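Local atomic coordinates of NAD-dependent deacetylase 2 (Archaeoglobus fulgidus, PDB entry 1YC2), a protein that uses NAD to remove acetyl groups from protein lysines, including that of the chromatin protein Alba, releasing nicotinamide and 2''-O-acetyl-ADP-ribose. Residues V97-I102 against R112-L117. Numbering follows the deposited sequence.
Sequences VITQNI and RRVLEL. With NCA (nicotinamide), chain K; NAD (nicotinamide-adenine-dinucleotide), chain J.
Val97 sits between Arg113 and Leu115 in a short parallel ladder in which strand 97-99 runs beside strand 114-116. The backbone N of Val97 donates to Arg113 O, Val97 O receives Leu115 N at 2.8 Å, Thr99 N returns to Leu115 O, and Leu117 N, just past the strand, closes the run on Thr99 O. Val97 and Thr99 thus each reach across to partners two apart in 112-117, as parallel pairing requires. Val97 CB lies 3.6 Å from Arg113 O, and Val97 O also takes a CA-H...O contact from Val114.

On the side of the sheet carrying Ile98 and Leu115, Leu117 joins in from beyond its strand: its CD1 lies 3.6 Å from Ile98 CG2. A chi1 of -55° places CG1 of Ile98 beside the backbone N, where it meets Leu115 CD1 at 4.1 Å, and leaves CG2 anti to that N. Val97, Thr99, Val114 and Glu116 use the other side. There Thr99 CG2 rests 4.0 Å from Val114 CG1 and near the CG methylene of Glu116. With OG1 of Thr99 anti to the backbone N (chi1 -171°), CG2 takes the place between N and the carbonyl carbon and faces these two, while OG1 accepts Asn101 N at 3.1 Å, an ST turn, and also bonds Thr22. A valine here would probably keep much of the methyl packing but leave Asn101 N and the Thr22 hydroxyl without this partner, loosening the turn into the NAD-binding loop.

In that loop Ile102 N donates to nicotinamide O7 at 2.8 Å, and Gln100 NE2 makes two weak hydrogen bonds, to O2N and O5D of NAD. A water links Asn101 O to Glu116 OE1, which Gln107 also holds.

The pair belongs to the beta-alpha-beta unit 94-99, 105-108, 114-116 of the Rossmann-like sirtuin domain. Strand 114-116 edges the parallel sheet, strand 18-22 flanks 94-99, helix 171-183 packs over Ile98 and Leu115, and helix 105-108 over Val97, Thr99 and Val114.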
loop_
_atom_site.group_PDB
_atom_site.type_symbol
_atom_site.label_atom_id
_atom_site.label_comp_id
_atom_site.label_asym_id
_atom_site.label_seq_id
_atom_site.Cartn_x
_atom_site.Cartn_y
_atom_site.Cartn_z
ATOM N N VAL A 97 -5.929 -6.031 -5.719
ATOM C CA VAL A 97 -4.708 -5.414 -5.249
ATOM C C VAL A 97 -4.821 -5.332 -3.736
ATOM O O VAL A 97 -5.814 -4.850 -3.208
ATOM C CB VAL A 97 -4.531 -3.977 -5.760
ATOM C CG1 VAL A 97 -3.302 -3.357 -5.106
ATOM C CG2 VAL A 97 -4.391 -3.965 -7.267
ATOM N N ILE A 98 -3.816 -5.841 -3.043
ATOM C CA ILE A 98 -3.784 -5.771 -1.593
ATOM C C ILE A 98 -2.607 -4.852 -1.301
ATOM O O ILE A 98 -1.493 -5.094 -1.768
ATOM C CB ILE A 98 -3.514 -7.151 -0.958
ATOM C CG1 ILE A 98 -4.539 -8.165 -1.462
ATOM C CG2 ILE A 98 -3.582 -7.041 0.549
ATOM C CD1 ILE A 98 -4.279 -9.576 -0.969
ATOM N N THR A 99 -2.844 -3.788 -0.549
ATOM C CA THR A 99 -1.753 -2.873 -0.253
ATOM C C THR A 99 -1.704 -2.511 1.216
ATOM O O THR A 99 -2.701 -2.635 1.924
ATOM C CB THR A 99 -1.876 -1.556 -1.069
ATOM O OG1 THR A 99 -0.683 -0.782 -0.908
ATOM C CG2 THR A 99 -3.066 -0.723 -0.576
ATOM N N GLN A 100 -0.527 -2.075 1.656
ATOM C CA GLN A 100 -0.311 -1.635 3.027
ATOM C C GLN A 100 -0.189 -0.119 3.029
ATOM O O GLN A 100 -0.129 0.501 4.089
ATOM C CB GLN A 100 0.966 -2.244 3.611
ATOM C CG GLN A 100 0.738 -3.603 4.235
ATOM C CD GLN A 100 1.931 -4.112 5.023
ATOM O OE1 GLN A 100 1.862 -5.174 5.650
ATOM N NE2 GLN A 100 3.028 -3.362 4.996
ATOM N N ASN A 101 -0.145 0.472 1.841
ATOM C CA ASN A 101 -0.024 1.919 1.715
ATOM C C ASN A 101 -1.351 2.612 2.014
ATOM O O ASN A 101 -2.416 2.032 1.848
ATOM C CB ASN A 101 0.433 2.290 0.303
ATOM C CG ASN A 101 1.737 1.629 -0.075
ATOM O OD1 ASN A 101 2.538 1.280 0.793
ATOM N ND2 ASN A 101 1.971 1.468 -1.374
ATOM N N ILE A 102 -1.280 3.861 2.448
ATOM C CA ILE A 102 -2.475 4.634 2.764
ATOM C C ILE A 102 -2.606 5.795 1.784
ATOM O O ILE A 102 -3.432 6.681 1.982
ATOM C CB ILE A 102 -2.373 5.246 4.169
ATOM C CG1 ILE A 102 -1.177 6.204 4.209
ATOM C CG2 ILE A 102 -2.245 4.150 5.209
ATOM C CD1 ILE A 102 -0.954 6.890 5.525
ATOM N N ARG A 112 -9.771 -1.062 -9.606
ATOM C CA ARG A 112 -11.128 -1.112 -9.098
ATOM C C ARG A 112 -11.290 -1.896 -7.798
ATOM O O ARG A 112 -12.289 -1.734 -7.095
ATOM C CB ARG A 112 -12.060 -1.688 -10.172
ATOM C CG ARG A 112 -11.973 -0.985 -11.540
ATOM C CD ARG A 112 -13.347 -0.935 -12.209
ATOM N NE ARG A 112 -14.030 -2.227 -12.147
ATOM C CZ ARG A 112 -15.342 -2.398 -12.299
ATOM N NH1 ARG A 112 -16.138 -1.357 -12.525
ATOM N NH2 ARG A 112 -15.861 -3.619 -12.213
ATOM N N ARG A 113 -10.323 -2.747 -7.473
ATOM C CA ARG A 113 -10.416 -3.531 -6.249
ATOM C C ARG A 113 -9.137 -3.401 -5.448
ATOM O O ARG A 113 -8.114 -4.006 -5.771
ATOM C CB ARG A 113 -10.695 -4.997 -6.572
ATOM C CG ARG A 113 -10.795 -5.896 -5.346
ATOM C CD ARG A 113 -11.443 -7.211 -5.709
ATOM N NE ARG A 113 -11.494 -8.149 -4.593
ATOM C CZ ARG A 113 -12.208 -7.971 -3.490
ATOM N NH1 ARG A 113 -12.187 -8.893 -2.533
ATOM N NH2 ARG A 113 -12.936 -6.876 -3.338
ATOM N N VAL A 114 -9.205 -2.603 -4.393
ATOM C CA VAL A 114 -8.048 -2.366 -3.556
ATOM C C VAL A 114 -8.377 -2.631 -2.102
ATOM O O VAL A 114 -9.219 -1.962 -1.513
ATOM C CB VAL A 114 -7.560 -0.915 -3.715
ATOM C CG1 VAL A 114 -6.312 -0.679 -2.885
ATOM C CG2 VAL A 114 -7.286 -0.632 -5.188
ATOM N N LEU A 115 -7.699 -3.621 -1.536
ATOM C CA LEU A 115 -7.882 -4.006 -0.150
ATOM C C LEU A 115 -6.809 -3.266 0.648
ATOM O O LEU A 115 -5.630 -3.558 0.523
ATOM C CB LEU A 115 -7.742 -5.530 -0.033
ATOM C CG LEU A 115 -8.763 -6.319 -0.895
ATOM C CD1 LEU A 115 -8.604 -7.830 -0.701
ATOM C CD2 LEU A 115 -10.187 -5.903 -0.505
ATOM N N GLU A 116 -7.222 -2.292 1.452
ATOM C CA GLU A 116 -6.268 -1.497 2.219
ATOM C C GLU A 116 -6.081 -1.972 3.655
ATOM O O GLU A 116 -6.837 -1.597 4.546
ATOM C CB GLU A 116 -6.697 -0.026 2.187
ATOM C CG GLU A 116 -6.723 0.567 0.769
ATOM C CD GLU A 116 -7.295 1.986 0.722
ATOM O OE1 GLU A 116 -6.640 2.887 0.144
ATOM O OE2 GLU A 116 -8.405 2.198 1.261
ATOM N N LEU A 117 -5.045 -2.776 3.872
ATOM C CA LEU A 117 -4.755 -3.343 5.190
ATOM C C LEU A 117 -4.509 -2.349 6.332
ATOM O O LEU A 117 -4.748 -2.669 7.495
ATOM C CB LEU A 117 -3.568 -4.297 5.082
ATOM C CG LEU A 117 -3.752 -5.373 4.009
ATOM C CD1 LEU A 117 -2.489 -6.191 3.879
ATOM C CD2 LEU A 117 -4.933 -6.255 4.367
HETATM N N1 NCA K . 5.606 5.083 4.200
HETATM C C2 NCA K . 4.784 4.949 2.983
HETATM C C3 NCA K . 3.341 5.042 3.035
HETATM C C4 NCA K . 2.799 5.273 4.398
HETATM C C5 NCA K . 3.589 5.405 5.589
HETATM C C6 NCA K . 5.003 5.308 5.476
HETATM C C7 NCA K . 2.408 4.916 1.784
HETATM O O7 NCA K . 1.184 5.010 1.941
HETATM N N7 NCA K . 2.917 4.717 0.596
HETATM P PA NAD J . 9.062 -1.377 3.927
HETATM O O1A NAD J . 9.382 -2.306 5.035
HETATM O O2A NAD J . 9.613 0.011 3.967
HETATM O O5B NAD J . 9.480 -2.134 2.587
HETATM C C5B NAD J . 9.497 -1.489 1.268
HETATM C C4B NAD J . 10.366 -2.339 0.346
HETATM O O4B NAD J . 10.359 -1.654 -0.964
HETATM C C3B NAD J . 11.888 -2.451 0.727
HETATM O O3B NAD J . 12.232 -3.856 0.926
HETATM C C2B NAD J . 12.673 -1.802 -0.404
HETATM O O2B NAD J . 13.916 -2.332 -0.718
HETATM C C1B NAD J . 11.641 -1.821 -1.552
HETATM N N9A NAD J . 11.786 -0.694 -2.475
HETATM C C8A NAD J . 12.283 0.597 -2.340
HETATM N N7A NAD J . 12.213 1.307 -3.453
HETATM C C5A NAD J . 11.661 0.529 -4.398
HETATM C C6A NAD J . 11.315 0.741 -5.828
HETATM N N6A NAD J . 11.529 1.880 -6.457
HETATM N N1A NAD J . 10.745 -0.355 -6.458
HETATM C C2A NAD J . 10.497 -1.547 -5.880
HETATM N N3A NAD J . 10.802 -1.800 -4.532
HETATM C C4A NAD J . 11.384 -0.734 -3.825
HETATM O O3 NAD J . 7.497 -1.239 3.791
HETATM P PN NAD J . 6.316 -2.342 3.718
HETATM O O1N NAD J . 6.846 -3.577 3.122
HETATM O O2N NAD J . 5.160 -1.647 3.078
HETATM O O5D NAD J . 6.093 -2.612 5.298
HETATM C C5D NAD J . 5.566 -1.538 6.128
HETATM C C4D NAD J . 5.248 -2.007 7.498
HETATM O O4D NAD J . 6.321 -2.916 7.994
HETATM C C3D NAD J . 5.169 -0.859 8.551
HETATM O O3D NAD J . 4.063 -1.071 9.453
HETATM C C2D NAD J . 6.532 -0.924 9.279
HETATM O O2D NAD J . 6.500 -0.350 10.559
HETATM C C1D NAD J . 6.855 -2.467 9.264
HETATM N N1N NAD J . 8.326 -2.805 9.309
HETATM C C2N NAD J . 8.903 -3.037 10.622
HETATM C C3N NAD J . 10.193 -3.359 10.785
HETATM C C7N NAD J . 10.795 -3.590 12.166
HETATM O O7N NAD J . 11.885 -4.214 12.247
HETATM N N7N NAD J . 10.159 -3.114 13.257
HETATM C C4N NAD J . 11.096 -3.493 9.572
HETATM C C5N NAD J . 10.512 -3.253 8.212
HETATM C C6N NAD J . 9.134 -2.912 8.112
HETATM O O HOH W 1 -4.094 3.127 -0.255
#